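Local coordinates for protein tyrosine--tRNA ligase (Archaeoglobus fulgidus, PDB 2CYB) that probably attaches tyrosine to tRNA(Tyr), first activating the amino acid with ATP and then transferring it to the acceptor end of the tRNA, at residues L70-A75 with E114-R119; L126-I131 with Q162-A167; N135-S140 with I157-Q162; M185-N190 with S197-L202. All coordinates share one frame; numbering follows the deposited sequence.

Interaction 1 of 4, residues L70-A75 with E114-R119; sequences LADIHA and EYQLSR. With TYR (tyrosine), chain C.
Q116 points its amide at the edge of H74 and runs past I73 in the opposite direction, just where strand 65-70 of the class I synthetase Rossmann fold gives way to helix 72-77 beside the tyrosine pocket. The glutamine chain is extended beyond CG and meets the histidine at about a right angle, with amide and imidazole planes 49° apart. Q116 NE2 lies near the ring plane, 3.5 Å from H74 CE1. One face of the same ring belongs to the substrate, whose CE1 sits over its centre, 3.7 Å from H74 CE1. Edge and face of a single imidazole thus serve different partners, and a second-shell glutamine is joined to the first shell. The amide is held at both ends, NE2 by a hydrogen bond to D165, a tyrosine-binding residue, and OE1 by a water. I73 lays its CG1 branch 3.3 Å from Q116 OE1, and its side chain also packs on L126 of the second subunit. A71, the N-cap of the helix, touches CD1 of the ligand through CB at 3.7 Å. That one water knits the groups together: it donates to Q116 OE1 at 2.6 Å, accepts from H74 N at 3.0 Å and lies 2.8 Å from H74 ND1.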
# COMPACT_ATOMS: atom_id res chain seq x y z
N LEU A 70 -19.94 4.95 -1.18
CA LEU A 70 -19.47 6.08 -0.41
C LEU A 70 -18.10 5.54 0.04
O LEU A 70 -18.00 4.80 1.01
CB LEU A 70 -20.39 6.33 0.79
CG LEU A 70 -21.83 6.72 0.38
CD1 LEU A 70 -22.78 6.53 1.54
CD2 LEU A 70 -21.85 8.15 -0.10
N ALA A 71 -17.07 5.89 -0.72
CA ALA A 71 -15.72 5.40 -0.47
C ALA A 71 -14.99 6.11 0.66
O ALA A 71 -14.07 6.88 0.41
CB ALA A 71 -14.90 5.48 -1.77
N ASP A 72 -15.38 5.84 1.90
CA ASP A 72 -14.76 6.51 3.04
C ASP A 72 -13.28 6.19 3.24
O ASP A 72 -12.52 7.07 3.60
CB ASP A 72 -15.54 6.21 4.34
CG ASP A 72 -15.76 4.73 4.58
OD1 ASP A 72 -16.17 4.38 5.71
OD2 ASP A 72 -15.56 3.91 3.65
N ILE A 73 -12.89 4.94 3.03
CA ILE A 73 -11.48 4.58 3.18
C ILE A 73 -10.67 5.30 2.10
O ILE A 73 -9.58 5.80 2.37
CB ILE A 73 -11.27 3.07 3.06
CG1 ILE A 73 -12.10 2.34 4.13
CG2 ILE A 73 -9.79 2.74 3.21
CD1 ILE A 73 -11.80 2.77 5.53
N HIS A 74 -11.19 5.34 0.87
CA HIS A 74 -10.48 6.03 -0.20
C HIS A 74 -10.27 7.51 0.14
O HIS A 74 -9.18 8.06 -0.09
CB HIS A 74 -11.24 5.92 -1.53
CG HIS A 74 -11.03 4.61 -2.22
ND1 HIS A 74 -11.72 3.47 -1.87
CD2 HIS A 74 -10.18 4.26 -3.21
CE1 HIS A 74 -11.29 2.47 -2.62
NE2 HIS A 74 -10.36 2.92 -3.44
N ALA A 75 -11.30 8.13 0.70
CA ALA A 75 -11.23 9.53 1.10
C ALA A 75 -10.12 9.69 2.14
O ALA A 75 -9.36 10.66 2.13
CB ALA A 75 -12.57 9.98 1.69
N GLU A 114 -17.44 -1.05 5.02
CA GLU A 114 -18.30 -2.22 5.26
C GLU A 114 -17.66 -3.55 4.84
O GLU A 114 -17.98 -4.60 5.39
CB GLU A 114 -19.62 -2.09 4.50
CG GLU A 114 -20.64 -1.14 5.09
CD GLU A 114 -21.92 -1.11 4.25
OE1 GLU A 114 -22.37 -2.19 3.81
OE2 GLU A 114 -22.48 -0.01 4.04
N TYR A 115 -16.77 -3.49 3.85
CA TYR A 115 -16.13 -4.70 3.36
C TYR A 115 -14.64 -4.56 3.02
O TYR A 115 -13.96 -5.55 2.84
CB TYR A 115 -16.85 -5.19 2.11
CG TYR A 115 -16.72 -4.22 0.95
CD1 TYR A 115 -17.59 -3.13 0.83
CD2 TYR A 115 -15.71 -4.37 -0.00
CE1 TYR A 115 -17.45 -2.21 -0.22
CE2 TYR A 115 -15.56 -3.45 -1.05
CZ TYR A 115 -16.44 -2.38 -1.15
OH TYR A 115 -16.30 -1.47 -2.19
N GLN A 116 -14.15 -3.33 2.92
CA GLN A 116 -12.74 -3.12 2.55
C GLN A 116 -11.70 -3.50 3.61
O GLN A 116 -10.50 -3.40 3.35
CB GLN A 116 -12.53 -1.68 2.09
CG GLN A 116 -13.33 -1.36 0.85
CD GLN A 116 -13.30 0.11 0.46
OE1 GLN A 116 -13.21 0.99 1.32
NE2 GLN A 116 -13.39 0.38 -0.83
N LEU A 117 -12.14 -3.93 4.79
CA LEU A 117 -11.21 -4.35 5.83
C LEU A 117 -11.37 -5.84 6.10
O LEU A 117 -10.73 -6.39 7.00
CB LEU A 117 -11.44 -3.57 7.13
CG LEU A 117 -11.14 -2.07 7.12
CD1 LEU A 117 -11.43 -1.48 8.49
CD2 LEU A 117 -9.68 -1.83 6.74
N SER A 118 -12.22 -6.49 5.31
CA SER A 118 -12.46 -7.92 5.47
C SER A 118 -11.25 -8.71 5.00
O SER A 118 -10.51 -8.26 4.13
CB SER A 118 -13.71 -8.34 4.69
OG SER A 118 -13.47 -8.37 3.30
N ARG A 119 -11.05 -9.90 5.56
CA ARG A 119 -9.90 -10.73 5.21
C ARG A 119 -9.78 -11.03 3.72
O ARG A 119 -8.68 -10.98 3.16
CB ARG A 119 -9.94 -12.05 5.98
CG ARG A 119 -8.76 -12.96 5.66
CD ARG A 119 -9.10 -14.42 5.88
NE ARG A 119 -7.95 -15.28 5.60
CZ ARG A 119 -6.88 -15.37 6.37
NH1 ARG A 119 -5.88 -16.18 6.04
NH2 ARG A 119 -6.81 -14.65 7.49
N TYR C . -11.53 7.60 -7.61
CA TYR C . -12.88 8.20 -7.56
C TYR C . -12.81 9.72 -7.66
O TYR C . -13.88 10.36 -7.63
CB TYR C . -13.58 7.78 -6.26
CG TYR C . -13.77 6.28 -6.19
CD1 TYR C . -13.27 5.53 -5.13
CD2 TYR C . -14.47 5.62 -7.21
CE1 TYR C . -13.45 4.14 -5.09
CE2 TYR C . -14.66 4.25 -7.18
CZ TYR C . -14.15 3.51 -6.11
OH TYR C . -14.37 2.15 -6.09
OXT TYR C . -11.69 10.26 -7.79
O HOH W 1 -13.41 3.42 0.33

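Interaction 2 of 4, residues L126-I131 with Q162-A167; sequences LKMARI and QALDIA. With TYR (tyrosine), chain C.
M128 lays its side chain along two neighbours of the facing helix, touching L164 with the start of its chain and A163 with the end. M128 CG lies 3.9 Å from L164 CG, close to the fork of the leucine, and the two side chains pass each other in opposite directions. Bends at chi2 (-70°) and chi3 (-74°) then fold the thioether round, and its methyl CE comes to rest 4.0 Å from A163 CB. One flexible side chain can in this way fit both a branched residue and a small one, and the contact is wholly apolar and buried. A step beyond this shell, the helix of A163 and L164 presents D165 to the pocket, where OD1 accepts a 2.6 Å hydrogen bond from the substrate OH. D165 OD2 has a weak bond from Y115 OH in addition to its hydrogen bond from Q116 NE2, which is likely to steady the carboxylate. Farther out, L164 also packs on Y121 and V125, and A129 on I157 of the second subunit. Helix 154-168 therefore lies with helix 119-131 on one flank, while helix 181-190 closes the group through N190 against M128 and A187 against A163.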
# COMPACT_ATOMS: atom_id res chain seq x y z
N LEU A 126 -3.42 -7.29 -1.37
CA LEU A 126 -2.03 -7.72 -1.36
C LEU A 126 -1.64 -8.40 -2.68
O LEU A 126 -0.53 -8.20 -3.18
CB LEU A 126 -1.77 -8.66 -0.17
CG LEU A 126 -1.92 -8.03 1.22
CD1 LEU A 126 -1.36 -8.99 2.24
CD2 LEU A 126 -1.19 -6.69 1.29
N LYS A 127 -2.55 -9.19 -3.23
CA LYS A 127 -2.30 -9.88 -4.50
C LYS A 127 -2.21 -8.84 -5.62
O LYS A 127 -1.32 -8.92 -6.48
CB LYS A 127 -3.42 -10.87 -4.79
CG LYS A 127 -3.45 -12.06 -3.84
CD LYS A 127 -4.63 -12.98 -4.13
CE LYS A 127 -4.60 -14.21 -3.23
NZ LYS A 127 -5.75 -15.13 -3.51
N MET A 128 -3.13 -7.89 -5.62
CA MET A 128 -3.11 -6.82 -6.62
C MET A 128 -1.80 -6.05 -6.52
O MET A 128 -1.17 -5.73 -7.53
CB MET A 128 -4.28 -5.86 -6.40
CG MET A 128 -5.61 -6.32 -6.98
SD MET A 128 -5.59 -6.28 -8.79
CE MET A 128 -5.68 -4.54 -9.09
N ALA A 129 -1.38 -5.74 -5.29
CA ALA A 129 -0.14 -4.99 -5.09
C ALA A 129 1.08 -5.76 -5.59
O ALA A 129 2.03 -5.17 -6.09
CB ALA A 129 0.05 -4.63 -3.60
N ARG A 130 1.05 -7.08 -5.43
CA ARG A 130 2.16 -7.93 -5.86
C ARG A 130 2.32 -7.99 -7.38
O ARG A 130 3.43 -8.16 -7.88
CB ARG A 130 1.96 -9.35 -5.30
CG ARG A 130 2.82 -10.43 -5.95
CD ARG A 130 4.28 -10.28 -5.60
NE ARG A 130 5.09 -11.36 -6.17
CZ ARG A 130 5.64 -11.34 -7.38
NH1 ARG A 130 6.36 -12.37 -7.81
NH2 ARG A 130 5.48 -10.28 -8.17
N ILE A 131 1.21 -7.82 -8.11
CA ILE A 131 1.29 -7.89 -9.57
C ILE A 131 1.20 -6.54 -10.28
O ILE A 131 1.23 -6.48 -11.51
CB ILE A 131 0.19 -8.83 -10.15
CG1 ILE A 131 -1.21 -8.24 -9.93
CG2 ILE A 131 0.26 -10.18 -9.44
CD1 ILE A 131 -2.33 -9.02 -10.63
N GLN A 162 -9.73 0.57 -5.61
CA GLN A 162 -10.82 0.99 -6.47
C GLN A 162 -11.13 -0.13 -7.46
O GLN A 162 -12.29 -0.47 -7.69
CB GLN A 162 -10.46 2.26 -7.24
CG GLN A 162 -11.59 2.75 -8.13
CD GLN A 162 -11.38 4.18 -8.59
OE1 GLN A 162 -10.74 4.97 -7.91
NE2 GLN A 162 -11.95 4.51 -9.75
N ALA A 163 -10.08 -0.71 -8.04
CA ALA A 163 -10.25 -1.80 -8.99
C ALA A 163 -10.93 -2.97 -8.30
O ALA A 163 -11.84 -3.58 -8.86
CB ALA A 163 -8.90 -2.23 -9.55
N LEU A 164 -10.51 -3.28 -7.07
CA LEU A 164 -11.13 -4.37 -6.33
C LEU A 164 -12.57 -4.10 -5.93
O LEU A 164 -13.34 -5.05 -5.74
CB LEU A 164 -10.31 -4.72 -5.09
CG LEU A 164 -9.03 -5.50 -5.40
CD1 LEU A 164 -8.16 -5.60 -4.13
CD2 LEU A 164 -9.41 -6.90 -5.93
N ASP A 165 -12.94 -2.83 -5.80
CA ASP A 165 -14.32 -2.51 -5.44
C ASP A 165 -15.26 -3.02 -6.53
O ASP A 165 -16.36 -3.47 -6.24
CB ASP A 165 -14.51 -1.00 -5.29
CG ASP A 165 -13.84 -0.45 -4.06
OD1 ASP A 165 -13.53 0.76 -4.06
OD2 ASP A 165 -13.63 -1.22 -3.10
N ILE A 166 -14.81 -2.94 -7.78
CA ILE A 166 -15.62 -3.39 -8.91
C ILE A 166 -15.96 -4.88 -8.74
O ILE A 166 -17.12 -5.28 -8.85
CB ILE A 166 -14.87 -3.18 -10.25
CG1 ILE A 166 -14.69 -1.68 -10.51
CG2 ILE A 166 -15.65 -3.83 -11.39
CD1 ILE A 166 -13.73 -1.37 -11.64
N ALA A 167 -14.95 -5.68 -8.44
CA ALA A 167 -15.15 -7.12 -8.25
C ALA A 167 -15.95 -7.46 -7.00
O ALA A 167 -16.87 -8.27 -7.05
CB ALA A 167 -13.80 -7.82 -8.20
N TYR C . -11.53 7.60 -7.61
CA TYR C . -12.88 8.20 -7.56
C TYR C . -12.81 9.72 -7.66
O TYR C . -13.88 10.36 -7.63
CB TYR C . -13.58 7.78 -6.26
CG TYR C . -13.77 6.28 -6.19
CD1 TYR C . -13.27 5.53 -5.13
CD2 TYR C . -14.47 5.62 -7.21
CE1 TYR C . -13.45 4.14 -5.09
CE2 TYR C . -14.66 4.25 -7.18
CZ TYR C . -14.15 3.51 -6.11
OH TYR C . -14.37 2.15 -6.09
OXT TYR C . -11.69 10.26 -7.79

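Interaction 3 of 4, residues N135-S140 with I157-Q162; sequences NRARRS and IYPLMQ. With TYR (tyrosine), chain C.
S140 meets P159 through a hydroxyl that chi1, at 77°, sets between the backbone N and the carbonyl carbon. There OG bonds back to A137 O at 2.7 Å, the donor tilted 23° from the carbonyl plane, and with its rotation so fixed it lies 3.3 Å from P159 CB. A137 adds its methyl, CB standing 4.2 Å from P159 CG. The proline ring is thus met by one turn of helix 134-140, and helix 154-168 is kinked here, the N atoms of P159 and L160 making no bond to the preceding turn. On the substrate side, Y158 carries CG anti to the backbone N (chi1 -176°), which brings the ring up with the substrate amino N at its edge, in plane, 2.8 Å from Y158 OH. Q162 shares that first torsion; its extended chain lies over a face of the substrate ring, CG 3.3 Å from ligand CZ, and OE1 accepts from the ligand N at 2.8 Å. Q162 NE2 is bonded to Q180, which holds the amide in this rotation. With an alanine in place of Q162, the ammonium would probably lose one of its acceptors and Q180 its amide partner, and a gap would open against the ring. A kinked helix, buttressed behind and carrying polar side chains in front, forms one wall of the amino-acid pocket of this class I tyrosyl-tRNA synthetase.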
# COMPACT_ATOMS: atom_id res chain seq x y z
N ASN A 135 5.02 1.99 -10.83
CA ASN A 135 4.89 2.91 -11.96
C ASN A 135 3.45 2.99 -12.49
O ASN A 135 2.90 4.08 -12.66
CB ASN A 135 5.82 2.47 -13.09
CG ASN A 135 5.84 3.44 -14.24
OD1 ASN A 135 6.25 3.10 -15.35
ND2 ASN A 135 5.42 4.68 -13.98
N ARG A 136 2.85 1.83 -12.74
CA ARG A 136 1.49 1.78 -13.26
C ARG A 136 0.51 2.39 -12.25
O ARG A 136 -0.40 3.13 -12.62
CB ARG A 136 1.11 0.33 -13.56
CG ARG A 136 -0.25 0.12 -14.23
CD ARG A 136 -0.21 0.47 -15.72
NE ARG A 136 -1.48 0.22 -16.40
CZ ARG A 136 -2.04 -0.98 -16.55
NH1 ARG A 136 -3.20 -1.10 -17.18
NH2 ARG A 136 -1.45 -2.07 -16.07
N ALA A 137 0.70 2.07 -10.97
CA ALA A 137 -0.17 2.60 -9.93
C ALA A 137 -0.05 4.11 -9.82
O ALA A 137 -1.06 4.83 -9.75
CB ALA A 137 0.17 1.95 -8.60
N ARG A 138 1.18 4.60 -9.79
CA ARG A 138 1.42 6.03 -9.67
C ARG A 138 0.81 6.77 -10.86
O ARG A 138 0.16 7.81 -10.68
CB ARG A 138 2.92 6.29 -9.61
CG ARG A 138 3.29 7.70 -9.17
CD ARG A 138 4.79 7.92 -9.28
NE ARG A 138 5.26 9.04 -8.47
CZ ARG A 138 4.73 10.26 -8.48
NH1 ARG A 138 3.69 10.54 -9.26
NH2 ARG A 138 5.26 11.22 -7.73
N ARG A 139 1.00 6.25 -12.06
CA ARG A 139 0.45 6.91 -13.24
C ARG A 139 -1.08 6.91 -13.26
O ARG A 139 -1.70 7.86 -13.74
CB ARG A 139 1.00 6.28 -14.53
CG ARG A 139 2.48 6.60 -14.76
CD ARG A 139 3.00 6.16 -16.13
NE ARG A 139 3.61 4.83 -16.12
CZ ARG A 139 2.96 3.70 -16.40
NH1 ARG A 139 3.60 2.54 -16.36
NH2 ARG A 139 1.67 3.73 -16.74
N SER A 140 -1.70 5.86 -12.73
CA SER A 140 -3.16 5.81 -12.72
C SER A 140 -3.73 6.89 -11.81
O SER A 140 -4.87 7.34 -11.99
CB SER A 140 -3.64 4.43 -12.23
OG SER A 140 -3.52 4.31 -10.82
N ILE A 157 -1.95 2.71 -2.90
CA ILE A 157 -2.80 1.57 -2.56
C ILE A 157 -4.20 1.85 -3.12
O ILE A 157 -4.90 0.94 -3.57
CB ILE A 157 -2.91 1.40 -1.03
CG1 ILE A 157 -1.55 1.01 -0.44
CG2 ILE A 157 -3.97 0.36 -0.68
CD1 ILE A 157 -1.52 1.07 1.08
N TYR A 158 -4.59 3.12 -3.07
CA TYR A 158 -5.89 3.64 -3.54
C TYR A 158 -6.41 3.04 -4.86
O TYR A 158 -7.53 2.53 -4.91
CB TYR A 158 -5.77 5.17 -3.62
CG TYR A 158 -7.00 5.96 -3.99
CD1 TYR A 158 -7.55 6.91 -3.11
CD2 TYR A 158 -7.58 5.83 -5.26
CE1 TYR A 158 -8.63 7.70 -3.50
CE2 TYR A 158 -8.65 6.61 -5.65
CZ TYR A 158 -9.18 7.54 -4.77
OH TYR A 158 -10.26 8.29 -5.17
N PRO A 159 -5.62 3.08 -5.95
CA PRO A 159 -6.11 2.53 -7.22
C PRO A 159 -6.39 1.03 -7.19
O PRO A 159 -7.33 0.56 -7.82
CB PRO A 159 -5.00 2.89 -8.22
CG PRO A 159 -3.76 2.87 -7.35
CD PRO A 159 -4.24 3.57 -6.10
N LEU A 160 -5.57 0.29 -6.46
CA LEU A 160 -5.76 -1.14 -6.35
C LEU A 160 -7.12 -1.44 -5.70
O LEU A 160 -7.85 -2.33 -6.14
CB LEU A 160 -4.65 -1.77 -5.51
CG LEU A 160 -3.22 -1.37 -5.89
CD1 LEU A 160 -2.25 -2.15 -5.00
CD2 LEU A 160 -2.96 -1.67 -7.36
N MET A 161 -7.44 -0.68 -4.66
CA MET A 161 -8.68 -0.87 -3.95
C MET A 161 -9.87 -0.47 -4.80
O MET A 161 -10.92 -1.10 -4.71
CB MET A 161 -8.67 -0.07 -2.64
CG MET A 161 -7.82 -0.72 -1.56
SD MET A 161 -7.85 0.24 -0.04
CE MET A 161 -9.62 0.28 0.33
N GLN A 162 -9.73 0.57 -5.61
CA GLN A 162 -10.82 0.99 -6.47
C GLN A 162 -11.13 -0.13 -7.46
O GLN A 162 -12.29 -0.47 -7.69
CB GLN A 162 -10.46 2.26 -7.24
CG GLN A 162 -11.59 2.75 -8.13
CD GLN A 162 -11.38 4.18 -8.59
OE1 GLN A 162 -10.74 4.97 -7.91
NE2 GLN A 162 -11.95 4.51 -9.75
N TYR C . -11.53 7.60 -7.61
CA TYR C . -12.88 8.20 -7.56
C TYR C . -12.81 9.72 -7.66
O TYR C . -13.88 10.36 -7.63
CB TYR C . -13.58 7.78 -6.26
CG TYR C . -13.77 6.28 -6.19
CD1 TYR C . -13.27 5.53 -5.13
CD2 TYR C . -14.47 5.62 -7.21
CE1 TYR C . -13.45 4.14 -5.09
CE2 TYR C . -14.66 4.25 -7.18
CZ TYR C . -14.15 3.51 -6.11
OH TYR C . -14.37 2.15 -6.09
OXT TYR C . -11.69 10.26 -7.79

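Interaction 4 of 4, residues M185-N190 with S197-L202; sequences MLAREN and SSPVCL
R188 bends over the chain that leads into strand 200-204 and ties its helix to P199 by a hydrogen bond. Of the two hydrogen bonds between the segments this is the shorter: NH1 donates to P199 O at 2.7 Å, with the N-H...O angle at 134° and the donor tilted out of the carbonyl plane. A turn at chi3 (61°) swings the guanidinium into reach. S198 OG sits over one face of that group, towards its rim, and gives a weak 3.3 Å bond to the backbone R188 O. NH1 has a second, charged partner in E22, so a single nitrogen joins a carbonyl and a carboxylate. Two of the packing contacts run along the stem of R188: CG packs on P199 CD at 4.0 Å and CD on C201 SG at 4.1 Å; separately, A187 CB lies 4.4 Å from P199 CG. A methionine replacing R188 would probably leave P199 O without this donor and E22 without its counter-charge. The pairing belongs to a beta-alpha-beta crossover in which helix 181-190 links strand 173-177 to strand 200-204, and the latter runs between strands 16-18 and 173-177 in the sheet.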
# COMPACT_ATOMS: atom_id res chain seq x y z
N MET A 185 -8.52 0.91 -16.53
CA MET A 185 -7.77 0.01 -17.40
C MET A 185 -6.97 -0.96 -16.54
O MET A 185 -6.82 -2.14 -16.88
CB MET A 185 -6.83 0.79 -18.32
CG MET A 185 -7.56 1.68 -19.33
SD MET A 185 -8.78 0.78 -20.34
CE MET A 185 -10.30 1.18 -19.45
N LEU A 186 -6.45 -0.48 -15.42
CA LEU A 186 -5.70 -1.33 -14.51
C LEU A 186 -6.62 -2.45 -14.02
O LEU A 186 -6.21 -3.60 -13.91
CB LEU A 186 -5.17 -0.50 -13.33
CG LEU A 186 -4.51 -1.22 -12.14
CD1 LEU A 186 -3.34 -2.06 -12.61
CD2 LEU A 186 -4.02 -0.17 -11.15
N ALA A 187 -7.87 -2.11 -13.73
CA ALA A 187 -8.84 -3.09 -13.27
C ALA A 187 -9.08 -4.14 -14.36
O ALA A 187 -9.02 -5.35 -14.10
CB ALA A 187 -10.16 -2.40 -12.91
N ARG A 188 -9.33 -3.68 -15.58
CA ARG A 188 -9.58 -4.58 -16.70
C ARG A 188 -8.41 -5.55 -16.93
O ARG A 188 -8.62 -6.71 -17.29
CB ARG A 188 -9.83 -3.78 -17.99
CG ARG A 188 -11.19 -3.07 -18.04
CD ARG A 188 -11.33 -2.21 -19.30
NE ARG A 188 -11.26 -2.99 -20.54
CZ ARG A 188 -12.28 -3.67 -21.07
NH1 ARG A 188 -13.47 -3.68 -20.48
NH2 ARG A 188 -12.12 -4.33 -22.21
N GLU A 189 -7.19 -5.07 -16.70
CA GLU A 189 -6.01 -5.89 -16.92
C GLU A 189 -5.65 -6.82 -15.75
O GLU A 189 -5.25 -7.96 -15.96
CB GLU A 189 -4.82 -4.99 -17.25
CG GLU A 189 -3.54 -5.73 -17.61
CD GLU A 189 -2.41 -4.80 -17.98
OE1 GLU A 189 -2.58 -3.99 -18.91
OE2 GLU A 189 -1.34 -4.87 -17.33
N ASN A 190 -5.83 -6.33 -14.52
CA ASN A 190 -5.47 -7.10 -13.33
C ASN A 190 -6.53 -7.96 -12.67
O ASN A 190 -6.20 -9.01 -12.12
CB ASN A 190 -4.88 -6.16 -12.28
CG ASN A 190 -3.46 -5.76 -12.59
OD1 ASN A 190 -3.01 -5.85 -13.73
ND2 ASN A 190 -2.74 -5.29 -11.58
N SER A 197 -13.97 -10.96 -13.36
CA SER A 197 -14.18 -10.54 -14.74
C SER A 197 -13.74 -9.11 -15.00
O SER A 197 -13.72 -8.27 -14.10
CB SER A 197 -15.66 -10.72 -15.11
OG SER A 197 -16.50 -10.08 -14.18
N SER A 198 -13.36 -8.84 -16.24
CA SER A 198 -12.95 -7.50 -16.64
C SER A 198 -14.24 -6.70 -16.77
O SER A 198 -15.16 -7.11 -17.47
CB SER A 198 -12.21 -7.57 -17.98
OG SER A 198 -11.73 -6.30 -18.37
N PRO A 199 -14.32 -5.54 -16.10
CA PRO A 199 -15.53 -4.72 -16.17
C PRO A 199 -15.68 -3.86 -17.41
O PRO A 199 -14.70 -3.45 -18.05
CB PRO A 199 -15.42 -3.86 -14.92
CG PRO A 199 -13.94 -3.58 -14.89
CD PRO A 199 -13.34 -4.95 -15.17
N VAL A 200 -16.94 -3.60 -17.76
CA VAL A 200 -17.25 -2.73 -18.87
C VAL A 200 -17.16 -1.36 -18.18
O VAL A 200 -17.56 -1.23 -17.02
CB VAL A 200 -18.70 -2.94 -19.36
CG1 VAL A 200 -18.97 -2.07 -20.57
CG2 VAL A 200 -18.92 -4.42 -19.69
N CYS A 201 -16.62 -0.37 -18.87
CA CYS A 201 -16.49 0.96 -18.28
C CYS A 201 -17.17 2.04 -19.11
O CYS A 201 -17.11 2.04 -20.34
CB CYS A 201 -15.01 1.30 -18.12
SG CYS A 201 -14.09 0.05 -17.18
N LEU A 202 -17.84 2.96 -18.42
CA LEU A 202 -18.52 4.08 -19.07
C LEU A 202 -17.94 5.35 -18.47
O LEU A 202 -18.04 5.57 -17.26
CB LEU A 202 -20.03 4.02 -18.82
CG LEU A 202 -20.86 5.09 -19.54
CD1 LEU A 202 -22.29 4.61 -19.68
CD2 LEU A 202 -20.81 6.41 -18.77

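Overall arrangement
From the N terminus, interaction 1 comes first, closing a loop that leaves strand 65-70, passes through helix 83-99 and strand 108-111, and returns just before helix 119-131. Interaction 2 then opens on that helix and closes on helix 154-168. Interaction 3 is nested inside this loop, joining helix 134-140 to the same helix 154-168, and the two share Q162. Interaction 4 follows in series as the short return from helix 181-190 to the sheet. No pair crosses. Interactions 1, 2 and 3 all touch the bound tyrosine and the second subunit; interaction 4 meets 2 by packing and 3 through the R136-E189 salt bridge, joining the helices beside the pocket to helix 181-190 and the chain entering strand 200-204.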